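Local coordinates for mandelate racemase/muconate lactonizing enzyme family protein (Roseovarius sp. TM1035, PDB 3T9P), which is a putative member of the mandelate racemase/muconate lactonizing enzyme family of the enolase superfamily, probably acting as an isomerase or a related enzyme, at residues F38-W50 / G106-L118. Sequence-based numbering, arbitrary orientation.
Sequences FVRVTTDSGAQGW and GLDTALWDMRGKL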
# COMPACT_ATOMS: atom_id res chain seq x y z
N PHE A 38 -17.96 -9.03 -6.48
CA PHE A 38 -18.76 -9.36 -5.31
C PHE A 38 -18.25 -10.61 -4.56
O PHE A 38 -17.69 -11.50 -5.16
CB PHE A 38 -20.24 -9.56 -5.68
CG PHE A 38 -20.85 -8.32 -6.24
CD1 PHE A 38 -21.10 -7.22 -5.41
CD2 PHE A 38 -21.14 -8.24 -7.59
CE1 PHE A 38 -21.68 -6.03 -5.96
CE2 PHE A 38 -21.75 -7.09 -8.15
CZ PHE A 38 -21.98 -5.97 -7.34
N VAL A 39 -18.48 -10.64 -3.26
CA VAL A 39 -18.03 -11.71 -2.42
C VAL A 39 -19.29 -12.30 -1.73
O VAL A 39 -20.13 -11.55 -1.17
CB VAL A 39 -17.03 -11.20 -1.31
CG1 VAL A 39 -16.71 -12.39 -0.27
CG2 VAL A 39 -15.66 -10.69 -1.98
N ARG A 40 -19.39 -13.61 -1.78
CA ARG A 40 -20.37 -14.36 -1.02
C ARG A 40 -19.67 -15.22 0.04
O ARG A 40 -18.82 -16.00 -0.25
CB ARG A 40 -21.32 -15.20 -1.89
CG ARG A 40 -22.33 -15.96 -1.07
CD ARG A 40 -23.43 -16.68 -1.84
NE ARG A 40 -22.91 -17.68 -2.73
CZ ARG A 40 -23.52 -18.12 -3.80
NH1 ARG A 40 -24.73 -17.69 -4.10
NH2 ARG A 40 -22.94 -18.97 -4.57
N VAL A 41 -20.08 -15.04 1.26
CA VAL A 41 -19.60 -15.76 2.42
C VAL A 41 -20.68 -16.75 2.87
O VAL A 41 -21.83 -16.43 2.89
CB VAL A 41 -19.22 -14.87 3.60
CG1 VAL A 41 -20.40 -14.17 4.15
CG2 VAL A 41 -18.48 -15.63 4.69
N THR A 42 -20.26 -17.96 3.18
CA THR A 42 -21.08 -19.00 3.78
C THR A 42 -20.50 -19.52 5.10
O THR A 42 -19.36 -19.86 5.15
CB THR A 42 -21.29 -20.18 2.82
OG1 THR A 42 -21.73 -19.72 1.57
CG2 THR A 42 -22.30 -21.16 3.37
N THR A 43 -21.30 -19.55 6.16
CA THR A 43 -20.87 -20.05 7.45
C THR A 43 -21.06 -21.56 7.54
O THR A 43 -21.69 -22.12 6.70
CB THR A 43 -21.58 -19.40 8.66
OG1 THR A 43 -22.93 -19.85 8.71
CG2 THR A 43 -21.53 -17.90 8.59
N ASP A 44 -20.56 -22.16 8.60
CA ASP A 44 -20.73 -23.58 8.87
C ASP A 44 -22.21 -23.93 9.06
O ASP A 44 -22.59 -25.01 8.82
CB ASP A 44 -19.85 -24.16 9.98
CG ASP A 44 -19.88 -23.38 11.25
OD1 ASP A 44 -20.67 -22.47 11.46
OD2 ASP A 44 -19.04 -23.67 12.06
N SER A 45 -23.00 -22.98 9.52
CA SER A 45 -24.43 -23.13 9.64
C SER A 45 -25.19 -23.04 8.31
O SER A 45 -26.38 -23.15 8.31
CB SER A 45 -24.99 -22.07 10.60
OG SER A 45 -25.38 -20.91 9.91
N GLY A 46 -24.51 -22.77 7.21
CA GLY A 46 -25.12 -22.34 5.96
C GLY A 46 -25.61 -20.88 5.81
O GLY A 46 -26.11 -20.52 4.74
N ALA A 47 -25.48 -20.06 6.86
CA ALA A 47 -25.89 -18.63 6.74
C ALA A 47 -25.04 -17.93 5.65
O ALA A 47 -23.83 -18.18 5.58
CB ALA A 47 -25.79 -17.88 8.08
N GLN A 48 -25.67 -17.08 4.82
CA GLN A 48 -24.94 -16.38 3.76
C GLN A 48 -25.04 -14.86 3.82
O GLN A 48 -25.97 -14.26 4.40
CB GLN A 48 -25.37 -16.85 2.36
CG GLN A 48 -24.73 -18.20 2.09
CD GLN A 48 -25.22 -18.81 0.79
OE1 GLN A 48 -26.35 -18.62 0.39
NE2 GLN A 48 -24.37 -19.57 0.16
N GLY A 49 -24.06 -14.23 3.17
CA GLY A 49 -24.11 -12.77 2.94
C GLY A 49 -23.22 -12.41 1.78
O GLY A 49 -22.35 -13.17 1.37
N TRP A 50 -23.48 -11.21 1.28
CA TRP A 50 -22.85 -10.64 0.11
C TRP A 50 -22.17 -9.34 0.43
O TRP A 50 -22.78 -8.46 1.06
CB TRP A 50 -23.93 -10.30 -0.95
CG TRP A 50 -24.45 -11.54 -1.66
CD1 TRP A 50 -25.63 -12.29 -1.38
CD2 TRP A 50 -23.84 -12.16 -2.79
NE1 TRP A 50 -25.74 -13.31 -2.31
CE2 TRP A 50 -24.65 -13.26 -3.17
CE3 TRP A 50 -22.67 -11.88 -3.55
CZ2 TRP A 50 -24.34 -14.05 -4.28
CZ3 TRP A 50 -22.38 -12.67 -4.63
CH2 TRP A 50 -23.20 -13.75 -4.98
N GLY A 106 -13.99 -6.93 0.81
CA GLY A 106 -14.96 -7.93 0.30
C GLY A 106 -15.31 -8.89 1.45
O GLY A 106 -16.49 -9.26 1.66
N LEU A 107 -14.30 -9.28 2.22
CA LEU A 107 -14.54 -10.09 3.45
C LEU A 107 -15.38 -9.33 4.52
O LEU A 107 -16.39 -9.83 5.01
CB LEU A 107 -13.22 -10.58 4.11
CG LEU A 107 -13.36 -11.41 5.47
CD1 LEU A 107 -13.94 -12.85 5.25
CD2 LEU A 107 -11.97 -11.66 5.97
N ASP A 108 -14.97 -8.13 4.89
CA ASP A 108 -15.70 -7.37 5.91
C ASP A 108 -17.16 -7.13 5.50
O ASP A 108 -18.11 -7.39 6.32
CB ASP A 108 -14.96 -6.01 6.13
CG ASP A 108 -15.74 -5.05 6.99
OD1 ASP A 108 -15.37 -4.85 8.19
OD2 ASP A 108 -16.72 -4.46 6.45
N THR A 109 -17.37 -6.63 4.30
CA THR A 109 -18.77 -6.28 3.88
C THR A 109 -19.69 -7.50 3.74
O THR A 109 -20.84 -7.41 4.03
CB THR A 109 -18.80 -5.45 2.55
OG1 THR A 109 -17.97 -6.10 1.59
CG2 THR A 109 -18.23 -4.02 2.76
N ALA A 110 -19.16 -8.65 3.32
CA ALA A 110 -19.99 -9.84 3.20
C ALA A 110 -20.39 -10.27 4.61
O ALA A 110 -21.48 -10.74 4.84
CB ALA A 110 -19.14 -10.98 2.53
N LEU A 111 -19.45 -10.17 5.57
CA LEU A 111 -19.78 -10.61 6.93
C LEU A 111 -20.80 -9.70 7.62
O LEU A 111 -21.63 -10.17 8.42
CB LEU A 111 -18.50 -10.75 7.76
CG LEU A 111 -17.56 -11.90 7.36
CD1 LEU A 111 -16.24 -11.73 8.11
CD2 LEU A 111 -18.18 -13.29 7.66
N TRP A 112 -20.73 -8.38 7.42
CA TRP A 112 -21.81 -7.51 7.98
C TRP A 112 -23.17 -7.91 7.38
O TRP A 112 -24.16 -7.89 8.07
CB TRP A 112 -21.50 -6.00 7.72
CG TRP A 112 -20.34 -5.52 8.59
CD1 TRP A 112 -19.04 -5.17 8.18
CD2 TRP A 112 -20.40 -5.31 9.98
NE1 TRP A 112 -18.31 -4.75 9.25
CE2 TRP A 112 -19.10 -4.87 10.39
CE3 TRP A 112 -21.43 -5.47 10.95
CZ2 TRP A 112 -18.81 -4.58 11.74
CZ3 TRP A 112 -21.12 -5.23 12.31
CH2 TRP A 112 -19.82 -4.79 12.69
N ASP A 113 -23.22 -8.14 6.08
CA ASP A 113 -24.49 -8.48 5.42
C ASP A 113 -24.99 -9.83 5.96
O ASP A 113 -26.16 -9.99 6.22
CB ASP A 113 -24.28 -8.63 3.89
CG ASP A 113 -25.66 -8.78 3.10
OD1 ASP A 113 -26.53 -7.86 3.26
OD2 ASP A 113 -25.81 -9.84 2.35
N MET A 114 -24.08 -10.75 6.14
CA MET A 114 -24.39 -12.06 6.73
C MET A 114 -25.02 -11.91 8.10
O MET A 114 -26.14 -12.44 8.34
CB MET A 114 -23.14 -13.00 6.73
CG MET A 114 -23.45 -14.50 7.20
SD MET A 114 -23.62 -14.57 9.02
CE MET A 114 -21.92 -14.19 9.52
N ARG A 115 -24.35 -11.18 9.01
CA ARG A 115 -24.87 -10.97 10.36
C ARG A 115 -26.18 -10.19 10.34
O ARG A 115 -27.10 -10.53 11.05
CB ARG A 115 -23.83 -10.22 11.22
CG ARG A 115 -24.28 -10.03 12.65
CD ARG A 115 -23.13 -9.47 13.45
NE ARG A 115 -23.70 -9.05 14.72
CZ ARG A 115 -23.13 -8.20 15.56
NH1 ARG A 115 -21.97 -7.61 15.26
NH2 ARG A 115 -23.77 -7.89 16.67
N GLY A 116 -26.31 -9.23 9.45
CA GLY A 116 -27.56 -8.48 9.30
C GLY A 116 -28.76 -9.36 8.92
O GLY A 116 -29.83 -9.27 9.59
N LYS A 117 -28.58 -10.23 7.92
CA LYS A 117 -29.63 -11.23 7.53
C LYS A 117 -29.92 -12.25 8.60
O LYS A 117 -31.06 -12.66 8.79
CB LYS A 117 -29.19 -11.90 6.23
CG LYS A 117 -29.40 -10.86 5.06
CD LYS A 117 -28.57 -11.33 3.80
CE LYS A 117 -28.92 -10.46 2.61
NZ LYS A 117 -28.09 -10.71 1.44
N LEU A 118 -28.90 -12.72 9.30
CA LEU A 118 -29.15 -13.65 10.42
C LEU A 118 -29.97 -12.99 11.57
O LEU A 118 -30.87 -13.63 12.15
CB LEU A 118 -27.78 -14.16 10.93
CG LEU A 118 -27.66 -15.15 12.09
CD1 LEU A 118 -28.16 -16.55 11.61
CD2 LEU A 118 -26.18 -15.28 12.50
O HOH W 1 -27.16 -14.62 7.01
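Asp113 OD2 is gripped from two sides. The backbone N of Trp50 donates to Asp113 OD2 over 2.9 Å, nearly straight at 164°, reaching its anti side 21° out of the carboxylate plane. Lys117 NZ, one helical turn further on, takes the syn lone pair of Asp113 OD2 in a salt bridge of 2.6 Å. The carboxylate comes within range because CG stands anti to the backbone N (chi1 -171°), and its other oxygen, OD1, accepts from the backbone N of Trp369, so both oxygens are engaged and the group is held against rotation. The extended chain of Lys117 runs past Gln48 O and brings its ammonium to the edge of the Trp50 indole, near the ring plane.

Beside this carboxylate, Gly49 lets strand 48-50 press close to the helix: Gly49 CA lies 3.8 Å from Met114 N, and the helix backbone leaves no room for a side chain there. Met114 CA sends a CH...O contact to Gln48 O, and that carbonyl also shares a bridging water with Met114 O. The bends of Met114 at chi2 and chi3, easy for a flexible, unbranched apolar chain, bring its thioether beside the turn, where Met114 CE rests 3.8 Å from Thr43 CG2 and SD meets Ala47 CB.

On strand 38-43, Val41 spreads its two methyls: CG1 lies 3.8 Å from Ala110 CB, while Val41 CG2 meets Leu111 CD2 at 3.8 Å, the two side chains crossing at about a right angle. Small Ala110 and bare Gly106 admit Val41 and Val39 against the helix backbone, packing helix 98-119 on the antiparallel sheet of the N-terminal domain. Gly49, Gly106 and Ala110 thus allow the close approach and apolar side chains fill the interface, while the doubly gripped carboxylate, its charge probably offset by Lys117, ties the helix to the outer strand.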